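Local structure of glycerol dehydrogenase (Bacillus coagulans, 6CSJ) at residues Asn258-Thr261 against Val262-Glu265; Phe341-Pro345 against Asp346-Ala350; Lys10-Gly14 against Pro15-Ser19; Asp38-Thr41 against Gly42-Lys46. The protein probably catalyses the NAD-dependent oxidation of glycerol and related polyols, and in this engineered double mutant has acquired D-lactate dehydrogenase activity. The protein carries 2 engineered substitutions. One frame throughout, in Å; residues are numbered along the deposited sequence.

Contact 1 of 4, residues Asn258-Thr261 against Val262-Glu265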
ATOM      1  N   ASN A 258     -11.146  -2.999  -6.350  1.00 22.41           N
ATOM      2  CA  ASN A 258     -11.935  -1.803  -6.678  1.00 20.79           C
ATOM      3  C   ASN A 258     -13.403  -2.130  -6.874  1.00 22.42           C
ATOM      4  O   ASN A 258     -14.266  -1.431  -6.347  1.00 27.52           O
ATOM      5  CB  ASN A 258     -11.405  -1.102  -7.933  1.00 18.94           C
ATOM      6  CG  ASN A 258     -10.042  -0.465  -7.720  1.00 17.98           C
ATOM      7  OD1 ASN A 258      -9.534  -0.407  -6.607  1.00 16.64           O
ATOM      8  ND2 ASN A 258      -9.440   0.007  -8.801  1.00 19.50           N
ATOM      9  N   GLY A 259     -13.681  -3.199  -7.615  1.00 23.05           N
ATOM     10  CA  GLY A 259     -15.052  -3.655  -7.831  1.00 23.25           C
ATOM     11  C   GLY A 259     -15.825  -4.024  -6.570  1.00 23.11           C
ATOM     12  O   GLY A 259     -17.047  -3.869  -6.519  1.00 24.99           O
ATOM     13  N   LEU A 260     -15.120  -4.517  -5.553  1.00 23.86           N
ATOM     14  CA  LEU A 260     -15.755  -4.899  -4.292  1.00 25.37           C
ATOM     15  C   LEU A 260     -16.379  -3.727  -3.517  1.00 25.73           C
ATOM     16  O   LEU A 260     -17.184  -3.961  -2.610  1.00 27.04           O
ATOM     17  CB  LEU A 260     -14.775  -5.680  -3.400  1.00 27.35           C
ATOM     18  CG  LEU A 260     -14.542  -7.150  -3.879  1.00 23.30           C
ATOM     19  CD1 LEU A 260     -13.313  -7.746  -3.260  1.00 24.36           C
ATOM     20  CD2 LEU A 260     -15.712  -8.046  -3.535  1.00 21.63           C
ATOM     21  N   THR A 261     -16.034  -2.477  -3.888  1.00 28.43           N
ATOM     22  CA  THR A 261     -16.646  -1.276  -3.278  1.00 32.95           C
ATOM     23  C   THR A 261     -18.186  -1.277  -3.404  1.00 36.62           C
ATOM     24  O   THR A 261     -18.879  -0.729  -2.562  1.00 44.83           O
ATOM     25  CB  THR A 261     -16.086   0.030  -3.876  1.00 31.68           C
ATOM     26  OG1 THR A 261     -16.459   1.104  -3.022  1.00 35.50           O
ATOM     27  CG2 THR A 261     -16.657   0.279  -5.252  1.00 33.22           C
ATOM     28  N   VAL A 262     -18.693  -1.899  -4.470  1.00 36.46           N
ATOM     29  CA  VAL A 262     -20.128  -2.138  -4.685  1.00 31.07           C
ATOM     30  C   VAL A 262     -20.787  -2.853  -3.500  1.00 28.31           C
ATOM     31  O   VAL A 262     -21.931  -2.567  -3.173  1.00 31.56           O
ATOM     32  CB  VAL A 262     -20.355  -2.979  -5.973  1.00 34.89           C
ATOM     33  CG1 VAL A 262     -21.796  -3.484  -6.081  1.00 37.01           C
ATOM     34  CG2 VAL A 262     -19.968  -2.190  -7.223  1.00 34.61           C
ATOM     35  N   LEU A 263     -20.086  -3.809  -2.897  1.00 30.61           N
ATOM     36  CA  LEU A 263     -20.577  -4.502  -1.703  1.00 31.40           C
ATOM     37  C   LEU A 263     -20.292  -3.675  -0.434  1.00 35.72           C
ATOM     38  O   LEU A 263     -19.157  -3.617   0.047  1.00 28.81           O
ATOM     39  CB  LEU A 263     -19.950  -5.894  -1.605  1.00 26.71           C
ATOM     40  CG  LEU A 263     -20.212  -6.828  -2.784  1.00 25.35           C
ATOM     41  CD1 LEU A 263     -19.457  -8.130  -2.629  1.00 22.17           C
ATOM     42  CD2 LEU A 263     -21.712  -7.126  -2.925  1.00 27.93           C
ATOM     43  N   GLU A 264     -21.343  -3.042   0.079  1.00 38.38           N
ATOM     44  CA  GLU A 264     -21.268  -2.137   1.238  1.00 41.94           C
ATOM     45  C   GLU A 264     -20.704  -2.802   2.501  1.00 36.64           C
ATOM     46  O   GLU A 264     -19.936  -2.186   3.241  1.00 30.63           O
ATOM     47  CB  GLU A 264     -22.661  -1.532   1.533  1.00 46.72           C
ATOM     48  CG  GLU A 264     -23.802  -2.538   1.657  1.00 56.63           C
ATOM     49  CD  GLU A 264     -25.132  -2.033   1.101  1.00 61.64           C
ATOM     50  OE1 GLU A 264     -25.194  -1.430   0.001  1.00 53.40           O
ATOM     51  OE2 GLU A 264     -26.122  -2.265   1.788  1.00 52.57           O
ATOM     52  N   GLU A 265     -21.076  -4.064   2.728  1.00 39.94           N
ATOM     53  CA  GLU A 265     -20.521  -4.867   3.842  1.00 44.29           C
ATOM     54  C   GLU A 265     -18.979  -4.972   3.862  1.00 39.02           C
ATOM     55  O   GLU A 265     -18.410  -5.239   4.918  1.00 52.64           O
ATOM     56  CB  GLU A 265     -21.087  -6.301   3.854  1.00 45.86           C
ATOM     57  CG  GLU A 265     -22.565  -6.495   3.621  1.00 45.77           C
ATOM     58  CD  GLU A 265     -22.900  -6.994   2.215  1.00 47.05           C
ATOM     59  OE1 GLU A 265     -22.769  -6.228   1.221  1.00 50.23           O
ATOM     60  OE2 GLU A 265     -23.326  -8.148   2.112  1.00 45.68           O
TER

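Contact 2 of 4, residues Phe341-Pro345 against Asp346-Ala350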
ATOM      1  N   PHE A 341      -4.648 -12.584 -21.341  1.00 21.36           N
ATOM      2  CA  PHE A 341      -5.758 -13.189 -22.081  1.00 21.33           C
ATOM      3  C   PHE A 341      -6.954 -12.229 -22.042  1.00 20.77           C
ATOM      4  O   PHE A 341      -6.948 -11.264 -21.281  1.00 20.01           O
ATOM      5  CB  PHE A 341      -6.136 -14.574 -21.505  1.00 19.64           C
ATOM      6  CG  PHE A 341      -6.213 -14.627 -19.998  1.00 20.24           C
ATOM      7  CD1 PHE A 341      -7.377 -14.258 -19.320  1.00 20.99           C
ATOM      8  CD2 PHE A 341      -5.126 -15.066 -19.257  1.00 21.49           C
ATOM      9  CE1 PHE A 341      -7.448 -14.320 -17.935  1.00 20.53           C
ATOM     10  CE2 PHE A 341      -5.195 -15.130 -17.860  1.00 23.78           C
ATOM     11  CZ  PHE A 341      -6.368 -14.754 -17.205  1.00 21.63           C
ATOM     12  N   GLU A 342      -7.965 -12.496 -22.862  1.00 21.25           N
ATOM     13  CA  GLU A 342      -9.174 -11.680 -22.888  1.00 26.38           C
ATOM     14  C   GLU A 342      -9.992 -11.903 -21.609  1.00 27.41           C
ATOM     15  O   GLU A 342     -10.102 -13.021 -21.113  1.00 28.04           O
ATOM     16  CB  GLU A 342     -10.025 -11.987 -24.127  1.00 31.74           C
ATOM     17  CG  GLU A 342     -11.319 -11.176 -24.205  1.00 44.23           C
ATOM     18  CD  GLU A 342     -11.980 -11.190 -25.586  1.00 50.43           C
ATOM     19  OE1 GLU A 342     -11.293 -11.405 -26.611  1.00 61.80           O
ATOM     20  OE2 GLU A 342     -13.204 -10.961 -25.639  1.00 46.39           O
ATOM     21  N   VAL A 343     -10.562 -10.816 -21.103  1.00 28.20           N
ATOM     22  CA  VAL A 343     -11.334 -10.805 -19.872  1.00 31.40           C
ATOM     23  C   VAL A 343     -12.712 -10.212 -20.141  1.00 29.12           C
ATOM     24  O   VAL A 343     -12.826  -9.221 -20.849  1.00 29.26           O
ATOM     25  CB  VAL A 343     -10.638  -9.937 -18.801  1.00 32.00           C
ATOM     26  CG1 VAL A 343     -11.482  -9.870 -17.524  1.00 32.36           C
ATOM     27  CG2 VAL A 343      -9.236 -10.475 -18.527  1.00 30.09           C
ATOM     28  N   THR A 344     -13.746 -10.816 -19.560  1.00 27.41           N
ATOM     29  CA  THR A 344     -15.115 -10.303 -19.662  1.00 28.81           C
ATOM     30  C   THR A 344     -15.742 -10.316 -18.273  1.00 30.68           C
ATOM     31  O   THR A 344     -15.274 -11.052 -17.396  1.00 30.11           O
ATOM     32  CB  THR A 344     -15.996 -11.187 -20.565  1.00 27.89           C
ATOM     33  OG1 THR A 344     -16.168 -12.468 -19.957  1.00 25.09           O
ATOM     34  CG2 THR A 344     -15.368 -11.381 -21.940  1.00 26.42           C
ATOM     35  N   PRO A 345     -16.809  -9.530 -18.067  1.00 28.87           N
ATOM     36  CA  PRO A 345     -17.514  -9.575 -16.782  1.00 24.75           C
ATOM     37  C   PRO A 345     -17.985 -10.970 -16.345  1.00 25.02           C
ATOM     38  O   PRO A 345     -17.883 -11.298 -15.159  1.00 24.40           O
ATOM     39  CB  PRO A 345     -18.691  -8.620 -17.000  1.00 26.31           C
ATOM     40  CG  PRO A 345     -18.199  -7.646 -18.020  1.00 26.27           C
ATOM     41  CD  PRO A 345     -17.214  -8.359 -18.872  1.00 26.00           C
ATOM     42  N   ASP A 346     -18.471 -11.777 -17.286  1.00 28.62           N
ATOM     43  CA  ASP A 346     -18.852 -13.179 -17.005  1.00 28.29           C
ATOM     44  C   ASP A 346     -17.695 -13.987 -16.444  1.00 21.82           C
ATOM     45  O   ASP A 346     -17.871 -14.748 -15.513  1.00 18.40           O
ATOM     46  CB  ASP A 346     -19.360 -13.892 -18.274  1.00 33.68           C
ATOM     47  CG  ASP A 346     -20.790 -13.547 -18.628  1.00 35.39           C
ATOM     48  OD1 ASP A 346     -21.433 -12.746 -17.923  1.00 40.67           O
ATOM     49  OD2 ASP A 346     -21.282 -14.084 -19.635  1.00 50.48           O
ATOM     50  N   LEU A 347     -16.517 -13.809 -17.036  1.00 21.67           N
ATOM     51  CA  LEU A 347     -15.307 -14.535 -16.641  1.00 22.45           C
ATOM     52  C   LEU A 347     -14.839 -14.102 -15.241  1.00 24.79           C
ATOM     53  O   LEU A 347     -14.443 -14.946 -14.422  1.00 24.91           O
ATOM     54  CB  LEU A 347     -14.211 -14.312 -17.681  1.00 23.08           C
ATOM     55  CG  LEU A 347     -13.110 -15.346 -17.909  1.00 28.57           C
ATOM     56  CD1 LEU A 347     -13.614 -16.757 -18.199  1.00 26.94           C
ATOM     57  CD2 LEU A 347     -12.266 -14.865 -19.100  1.00 31.86           C
ATOM     58  N   VAL A 348     -14.924 -12.797 -14.966  1.00 23.51           N
ATOM     59  CA  VAL A 348     -14.562 -12.243 -13.656  1.00 27.56           C
ATOM     60  C   VAL A 348     -15.596 -12.626 -12.577  1.00 23.72           C
ATOM     61  O   VAL A 348     -15.218 -12.956 -11.449  1.00 24.91           O
ATOM     62  CB  VAL A 348     -14.358 -10.712 -13.715  1.00 28.71           C
ATOM     63  CG1 VAL A 348     -14.067 -10.134 -12.325  1.00 27.76           C
ATOM     64  CG2 VAL A 348     -13.229 -10.380 -14.685  1.00 26.13           C
ATOM     65  N   TYR A 349     -16.883 -12.589 -12.923  1.00 22.86           N
ATOM     66  CA  TYR A 349     -17.938 -13.129 -12.060  1.00 23.45           C
ATOM     67  C   TYR A 349     -17.638 -14.583 -11.666  1.00 27.54           C
ATOM     68  O   TYR A 349     -17.713 -14.949 -10.475  1.00 25.41           O
ATOM     69  CB  TYR A 349     -19.299 -13.050 -12.754  1.00 23.45           C
ATOM     70  CG  TYR A 349     -20.448 -13.555 -11.904  1.00 25.53           C
ATOM     71  CD1 TYR A 349     -21.050 -12.745 -10.952  1.00 25.19           C
ATOM     72  CD2 TYR A 349     -20.936 -14.848 -12.065  1.00 25.30           C
ATOM     73  CE1 TYR A 349     -22.095 -13.210 -10.174  1.00 27.07           C
ATOM     74  CE2 TYR A 349     -21.984 -15.322 -11.293  1.00 28.49           C
ATOM     75  CZ  TYR A 349     -22.564 -14.502 -10.351  1.00 27.66           C
ATOM     76  OH  TYR A 349     -23.587 -14.988  -9.581  1.00 25.40           O
ATOM     77  N   ALA A 350     -17.289 -15.397 -12.665  1.00 28.23           N
ATOM     78  CA  ALA A 350     -16.949 -16.806 -12.443  1.00 27.07           C
ATOM     79  C   ALA A 350     -15.737 -16.969 -11.519  1.00 23.68           C
ATOM     80  O   ALA A 350     -15.750 -17.821 -10.620  1.00 26.37           O
ATOM     81  CB  ALA A 350     -16.702 -17.516 -13.767  1.00 26.49           C
TER
HETATM   82  O   HOH W   1     -19.347 -11.199 -20.048  1.00 25.71           O

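Contact 3 of 4, residues Lys10-Gly14 against Pro15-Ser19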
ATOM      1  N   LYS A  10      15.881   7.139  -1.487  1.00 15.17           N
ATOM      2  CA  LYS A  10      16.368   6.345  -0.366  1.00 17.09           C
ATOM      3  C   LYS A  10      15.195   5.699   0.360  1.00 16.58           C
ATOM      4  O   LYS A  10      14.163   6.342   0.568  1.00 14.13           O
ATOM      5  CB  LYS A  10      17.152   7.203   0.632  1.00 18.52           C
ATOM      6  CG  LYS A  10      18.291   8.020   0.044  1.00 18.28           C
ATOM      7  CD  LYS A  10      19.229   8.511   1.134  1.00 18.40           C
ATOM      8  CE  LYS A  10      20.151   9.618   0.645  1.00 17.26           C
ATOM      9  NZ  LYS A  10      20.999   9.283  -0.528  1.00 16.68           N
ATOM     10  N   PHE A  11      15.360   4.426   0.729  1.00 16.04           N
ATOM     11  CA  PHE A  11      14.418   3.739   1.605  1.00 17.49           C
ATOM     12  C   PHE A  11      15.209   3.312   2.841  1.00 17.30           C
ATOM     13  O   PHE A  11      16.208   2.599   2.724  1.00 19.95           O
ATOM     14  CB  PHE A  11      13.733   2.554   0.902  1.00 16.35           C
ATOM     15  CG  PHE A  11      13.002   1.637   1.838  1.00 17.47           C
ATOM     16  CD1 PHE A  11      13.656   0.557   2.391  1.00 17.90           C
ATOM     17  CD2 PHE A  11      11.668   1.855   2.184  1.00 17.04           C
ATOM     18  CE1 PHE A  11      13.013  -0.288   3.295  1.00 18.99           C
ATOM     19  CE2 PHE A  11      11.007   1.004   3.042  1.00 16.59           C
ATOM     20  CZ  PHE A  11      11.678  -0.067   3.608  1.00 18.32           C
ATOM     21  N   ILE A  12      14.741   3.751   4.011  1.00 18.32           N
ATOM     22  CA  ILE A  12      15.504   3.707   5.264  1.00 17.58           C
ATOM     23  C   ILE A  12      14.651   3.026   6.329  1.00 17.01           C
ATOM     24  O   ILE A  12      13.516   3.447   6.575  1.00 18.89           O
ATOM     25  CB  ILE A  12      15.839   5.145   5.707  1.00 17.39           C
ATOM     26  CG1 ILE A  12      16.801   5.804   4.713  1.00 17.04           C
ATOM     27  CG2 ILE A  12      16.423   5.193   7.123  1.00 19.96           C
ATOM     28  CD1 ILE A  12      16.592   7.296   4.604  1.00 17.89           C
ATOM     29  N   GLN A  13      15.189   1.986   6.963  1.00 16.01           N
ATOM     30  CA  GLN A  13      14.408   1.184   7.902  1.00 17.00           C
ATOM     31  C   GLN A  13      15.226   0.778   9.122  1.00 17.86           C
ATOM     32  O   GLN A  13      16.381   0.370   9.000  1.00 16.15           O
ATOM     33  CB  GLN A  13      13.866  -0.064   7.193  1.00 18.79           C
ATOM     34  CG  GLN A  13      13.022  -0.980   8.075  1.00 19.58           C
ATOM     35  CD  GLN A  13      12.523  -2.208   7.351  1.00 19.33           C
ATOM     36  OE1 GLN A  13      12.164  -2.147   6.180  1.00 21.37           O
ATOM     37  NE2 GLN A  13      12.489  -3.332   8.049  1.00 20.56           N
ATOM     38  N   GLY A  14      14.596   0.855  10.287  1.00 18.50           N
ATOM     39  CA  GLY A  14      15.233   0.497  11.541  1.00 23.16           C
ATOM     40  C   GLY A  14      14.413   0.955  12.737  1.00 25.95           C
ATOM     41  O   GLY A  14      13.511   1.784  12.590  1.00 24.63           O
ATOM     42  N   PRO A  15      14.710   0.411  13.930  1.00 27.45           N
ATOM     43  CA  PRO A  15      13.986   0.859  15.126  1.00 29.07           C
ATOM     44  C   PRO A  15      14.417   2.265  15.554  1.00 33.17           C
ATOM     45  O   PRO A  15      15.615   2.600  15.468  1.00 31.37           O
ATOM     46  CB  PRO A  15      14.340  -0.198  16.186  1.00 27.11           C
ATOM     47  CG  PRO A  15      15.615  -0.798  15.736  1.00 25.94           C
ATOM     48  CD  PRO A  15      15.791  -0.540  14.256  1.00 29.90           C
ATOM     49  N   ASP A  16      13.438   3.090  15.945  1.00 31.36           N
ATOM     50  CA  ASP A  16      13.680   4.446  16.462  1.00 29.25           C
ATOM     51  C   ASP A  16      14.307   5.420  15.429  1.00 27.05           C
ATOM     52  O   ASP A  16      15.000   6.373  15.794  1.00 25.81           O
ATOM     53  CB  ASP A  16      14.524   4.351  17.753  1.00 32.82           C
ATOM     54  CG  ASP A  16      14.226   5.461  18.763  1.00 38.71           C
ATOM     55  OD1 ASP A  16      13.247   6.239  18.620  1.00 38.44           O
ATOM     56  OD2 ASP A  16      15.006   5.548  19.730  1.00 53.30           O
ATOM     57  N   GLU A  17      14.035   5.177  14.150  1.00 27.59           N
ATOM     58  CA  GLU A  17      14.478   6.042  13.035  1.00 28.28           C
ATOM     59  C   GLU A  17      13.985   7.501  13.107  1.00 27.07           C
ATOM     60  O   GLU A  17      14.694   8.415  12.665  1.00 27.69           O
ATOM     61  CB  GLU A  17      14.041   5.428  11.692  1.00 29.59           C
ATOM     62  CG  GLU A  17      15.100   5.021  10.676  1.00 32.72           C
ATOM     63  CD  GLU A  17      16.485   4.784  11.210  1.00 29.91           C
ATOM     64  OE1 GLU A  17      17.292   5.742  11.168  1.00 27.97           O
ATOM     65  OE2 GLU A  17      16.791   3.650  11.627  1.00 29.32           O
ATOM     66  N   LEU A  18      12.790   7.732  13.653  1.00 24.14           N
ATOM     67  CA  LEU A  18      12.269   9.101  13.821  1.00 27.65           C
ATOM     68  C   LEU A  18      13.137   9.957  14.758  1.00 31.05           C
ATOM     69  O   LEU A  18      13.146  11.183  14.629  1.00 41.67           O
ATOM     70  CB  LEU A  18      10.813   9.099  14.314  1.00 29.43           C
ATOM     71  CG  LEU A  18       9.746   8.636  13.310  1.00 32.40           C
ATOM     72  CD1 LEU A  18       8.363   8.654  13.935  1.00 35.20           C
ATOM     73  CD2 LEU A  18       9.754   9.463  12.036  1.00 30.43           C
ATOM     74  N   SER A  19      13.867   9.318  15.677  1.00 28.23           N
ATOM     75  CA  SER A  19      14.807  10.021  16.554  1.00 30.32           C
ATOM     76  C   SER A  19      15.998  10.595  15.785  1.00 29.48           C
ATOM     77  O   SER A  19      16.704  11.431  16.321  1.00 25.30           O
ATOM     78  CB  SER A  19      15.324   9.098  17.671  1.00 34.05           C
ATOM     79  OG  SER A  19      16.356   8.247  17.184  1.00 34.96           O
TER

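Contact 4 of 4, residues Asp38-Thr41 against Gly42-Lys46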
ATOM      1  N   ASP A  38      -3.567  14.884  14.667  1.00 32.13           N
ATOM      2  CA  ASP A  38      -3.641  14.992  16.122  1.00 33.27           C
ATOM      3  C   ASP A  38      -3.033  13.780  16.843  1.00 34.88           C
ATOM      4  O   ASP A  38      -2.121  13.919  17.657  1.00 30.37           O
ATOM      5  CB  ASP A  38      -5.099  15.202  16.574  1.00 37.02           C
ATOM      6  CG  ASP A  38      -5.201  15.587  18.037  1.00 40.32           C
ATOM      7  OD1 ASP A  38      -4.648  16.650  18.403  1.00 40.19           O
ATOM      8  OD2 ASP A  38      -5.821  14.827  18.814  1.00 46.15           O
ATOM      9  N   PHE A  39      -3.532  12.595  16.522  1.00 36.55           N
ATOM     10  CA  PHE A  39      -3.075  11.355  17.159  1.00 35.05           C
ATOM     11  C   PHE A  39      -1.568  11.114  16.996  1.00 30.99           C
ATOM     12  O   PHE A  39      -0.878  10.812  17.974  1.00 28.67           O
ATOM     13  CB  PHE A  39      -3.864  10.157  16.620  1.00 40.10           C
ATOM     14  CG  PHE A  39      -3.454   8.851  17.229  1.00 47.94           C
ATOM     15  CD1 PHE A  39      -3.938   8.473  18.482  1.00 49.79           C
ATOM     16  CD2 PHE A  39      -2.559   8.003  16.568  1.00 50.94           C
ATOM     17  CE1 PHE A  39      -3.558   7.264  19.055  1.00 50.73           C
ATOM     18  CE2 PHE A  39      -2.171   6.793  17.140  1.00 54.85           C
ATOM     19  CZ  PHE A  39      -2.672   6.424  18.388  1.00 52.85           C
ATOM     20  N   VAL A  40      -1.065  11.248  15.767  1.00 27.96           N
ATOM     21  CA  VAL A  40       0.354  10.979  15.475  1.00 26.17           C
ATOM     22  C   VAL A  40       1.261  12.045  16.087  1.00 25.36           C
ATOM     23  O   VAL A  40       2.369  11.723  16.521  1.00 27.21           O
ATOM     24  CB  VAL A  40       0.632  10.809  13.955  1.00 24.90           C
ATOM     25  CG1 VAL A  40       2.132  10.645  13.682  1.00 23.59           C
ATOM     26  CG2 VAL A  40      -0.127   9.605  13.400  1.00 23.93           C
ATOM     27  N   THR A  41       0.801  13.293  16.138  1.00 29.30           N
ATOM     28  CA  THR A  41       1.543  14.368  16.828  1.00 31.47           C
ATOM     29  C   THR A  41       1.761  14.024  18.312  1.00 30.72           C
ATOM     30  O   THR A  41       2.869  14.185  18.820  1.00 28.27           O
ATOM     31  CB  THR A  41       0.844  15.745  16.674  1.00 34.80           C
ATOM     32  OG1 THR A  41       0.763  16.084  15.285  1.00 29.93           O
ATOM     33  CG2 THR A  41       1.606  16.855  17.412  1.00 32.90           C
ATOM     34  N   GLY A  42       0.719  13.529  18.983  1.00 32.32           N
ATOM     35  CA  GLY A  42       0.839  13.043  20.356  1.00 32.67           C
ATOM     36  C   GLY A  42       1.731  11.809  20.465  1.00 34.56           C
ATOM     37  O   GLY A  42       2.492  11.675  21.424  1.00 31.47           O
ATOM     38  N   LEU A  43       1.643  10.915  19.482  1.00 29.82           N
ATOM     39  CA  LEU A  43       2.422   9.671  19.484  1.00 30.66           C
ATOM     40  C   LEU A  43       3.930   9.883  19.342  1.00 28.57           C
ATOM     41  O   LEU A  43       4.692   9.336  20.128  1.00 29.11           O
ATOM     42  CB  LEU A  43       1.938   8.720  18.376  1.00 33.34           C
ATOM     43  CG  LEU A  43       2.523   7.298  18.370  1.00 33.61           C
ATOM     44  CD1 LEU A  43       2.073   6.509  19.589  1.00 31.53           C
ATOM     45  CD2 LEU A  43       2.131   6.578  17.086  1.00 39.14           C
ATOM     46  N   VAL A  44       4.344  10.666  18.348  1.00 26.70           N
ATOM     47  CA  VAL A  44       5.773  10.830  17.992  1.00 27.40           C
ATOM     48  C   VAL A  44       6.335  12.256  18.156  1.00 25.82           C
ATOM     49  O   VAL A  44       7.516  12.495  17.856  1.00 26.59           O
ATOM     50  CB  VAL A  44       6.043  10.367  16.532  1.00 25.61           C
ATOM     51  CG1 VAL A  44       5.454   8.984  16.288  1.00 24.51           C
ATOM     52  CG2 VAL A  44       5.521  11.380  15.512  1.00 29.16           C
ATOM     53  N   GLY A  45       5.500  13.193  18.608  1.00 25.49           N
ATOM     54  CA  GLY A  45       5.884  14.605  18.678  1.00 23.35           C
ATOM     55  C   GLY A  45       7.118  14.848  19.512  1.00 25.41           C
ATOM     56  O   GLY A  45       7.985  15.621  19.105  1.00 27.95           O
ATOM     57  N   LYS A  46       7.207  14.176  20.665  1.00 27.85           N
ATOM     58  CA  LYS A  46       8.357  14.306  21.557  1.00 34.14           C
ATOM     59  C   LYS A  46       9.643  13.797  20.910  1.00 30.85           C
ATOM     60  O   LYS A  46      10.683  14.438  21.030  1.00 29.53           O
ATOM     61  CB  LYS A  46       8.118  13.589  22.898  1.00 46.00           C
ATOM     62  CG  LYS A  46       8.910  14.182  24.059  1.00 60.01           C
ATOM     63  CD  LYS A  46       8.339  13.802  25.423  1.00 74.61           C
ATOM     64  CE  LYS A  46       8.963  14.631  26.544  1.00 78.53           C
ATOM     65  NZ  LYS A  46      10.379  14.247  26.802  1.00 79.82           N
TER

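Contact 1 of 4, residues Asn258-Thr261 against Val262-Glu265
Leu260 and Leu263 meet on the buried side of this turn, where CD2 of Leu260 lies 3.9 Å from CD1 of Leu263. The two side chains approach at a slant, touching through one methyl branch each. Three residues apart in a helical turn, they come to the same side, with CG beside the backbone N in each (chi1 -75° and -59°). There Leu260 packs on Leu309 and Leu312, while Leu263 reaches Val314 and the Lys321 and Val325 side chains of helix 319-329.

Val262 N donates to Gly259 O at 3.3 Å, and Leu263 N donates to Leu260 O at 2.9 Å. In the second bond the donor stands well above the carbonyl plane, 54° out of it. Leu260 O also hydrogen-bonds Thr266 OG1. Alongside, Val262 CG2 rests 3.4 Å from Gly259 O.

The other side is looser: apart from Leu328, on which Thr261 and Val262 rest, it is open, and the exposed Glu264 side chain stays clear of Asn258-Thr261. Successive i to i+3 bonds, including Thr261 N to Asn258 O, give the tightened 3-10-like turns common at the C-terminal end of a helix, here where helix 252-259 runs out into the loop.

Contact 2 of 4, residues Phe341-Pro345 against Asp346-Ala350
Val343 and Val348 cross at a slant, one methyl from each meeting at the inner side of the helix start: CG1 of Val343 lies 3.4 Å from CG2 of Val348. In Val343 it is the methyl opposite the backbone N (chi1 177°) that makes the touch, whereas in Val348 it is the methyl opposite the carbonyl carbon. Ile336 packs against both valines, and Cys330 and Ser329 add to the surroundings of Val348.

Thr344 comes across Leu347 in a similarly slanted manner, but its contact is polar. With chi1 at 66°, OG1 sits between the backbone N and the carbonyl carbon, and from there it accepts a bond from Leu347 N at 3.2 Å. The same oxygen lies 3.5 Å from CB of Leu347. Further out, Leu347 CD2 reaches back to within 3.5 Å of Glu342 O, and Leu285 of helix 271-285 touches the leucine.

A water accepts from Asp346 N at 3.0 Å and makes a weak contact with Thr344 OG1. The Asp346 carboxylate forms a salt bridge with Arg323, which also makes a cation-pi contact with the Tyr349 ring. Val348 N to Thr344 O and Tyr349 N to Pro345 O (2.8 Å, N-H...O 167°) begin the regular helical bonding. Threonine at the N-cap with proline at N1, where no backbone N-H is needed, is a classic helix start, here opening the C-terminal helix 345-365.

Contact 3 of 4, residues Lys10-Gly14 against Pro15-Ser19
The apolar part of this contact is carried by Ile12 and the aliphatic part of Glu17, whose side chains cross at about a right angle. CG2 of Ile12 meets CG of Glu17 at 3.8 Å and CD at 4.1 Å. This methyl is the branch opposite the backbone N of Ile12, and it lies against the glutamate where the chain bends sharply (chi2 21°). Ile151 of the neighbouring strand also touches Glu17.

Beyond the bend, the carboxylate closes over Gly14: OE2 lies 3.5 Å from Gly14 CA, in van der Waals contact and in the place a side chain would occupy. The other oxygen, OE1, turns to partners later in the chain, a salt bridge with Arg20 and a hydrogen bond with Tyr24 OH, so the buried acid is fixed at its charged end.

The backbone reverses through a type II beta turn from Gly14 to Glu17, with Pro15 and Asp16 at its corners; Asp16 has a positive phi of 64°. This turn carries the chain from edge strand 10-14 of the parallel sheet in the dinucleotide-binding-type N-terminal domain of iron-containing alcohol dehydrogenases toward helix 21-28. The strand itself pairs with strand 149-153.

Polar bonds complete the far side of the turn. Asp16 O accepts twice from Ser19, from OG at 2.7 Å and from N at 3.2 Å, the hydroxyl approaching nearly in line with the carbonyl. The carboxylate of Asp153 receives the backbone N-H groups of Asp16 and Leu18, tying the turn to the end of the neighbouring strand.

Contact 4 of 4, residues Asp38-Thr41 against Gly42-Lys46
Val40 and Val44 come together through different first torsions: chi1 of 175° places CG1 of Val40 opposite its backbone N, while -50° in Val44 sets CG2 between the backbone N and the carbonyl carbon. The side chains run side by side and point the same way, with CG1 of Val40 3.9 Å from CG2 of Val44. CG2 of Val44 also lies 3.3 Å from Val40 O, the carbonyl to which its own backbone N is bound. Both valines rest on Ile91 of strand 87-92; Val40 in addition touches Thr116, and Val44 meets Leu18.

Phe39 and Leu43 make a looser pair on an exposed side of the helix. Each has CG opposite its backbone N, and the leucine CD2 approaches the ring obliquely, coming 4.3 Å from CE2 of Phe39.

The backbone bonds run from each residue to the fourth before it. Gly42 N binds Asp38 O, Leu43 N binds Phe39 O at 2.9 Å, and Val44 N binds Val40 O at 2.9 Å. The next bond, Gly45 N to Thr41 O, is weak: the distance is short at 2.8 Å, but the angle falls to 124°. Here the helix departs from regularity, the Val44 backbone turning away from helical values, and with no CB on Gly45 to collide with Thr41 O the backbone can come this close. Asp37 secures the helix start, its OD1 accepting from Val40 N and its O bonding Thr41 OG1. This amphipathic segment opens helix 38-51, the crossover helix of a beta-alpha-beta unit between strands 32-36 and 59-63.

Overall arrangement
Contacts 3 and 4 belong to the N-terminal sheet domain, their centres about 17 Å apart, and they touch, Leu18 CD1 meeting Val44 CG1 at 3.8 Å. Contacts 1 and 2 lie in the helical C-terminal part, with centres about 18 Å apart and no touch; both pack on helix 319-329. All four are partly buried; the inner side is apolar in contacts 1, 2 and 4, but in contact 3 it includes a buried, ion-paired glutamate. Their chemistry follows their place: contact 1 finishes a helix with i to i+3 bonds, contact 2 starts one with a side-chain cap, contact 3 turns away from an edge strand, and contact 4 is largely helical bonding with valines facing the sheet.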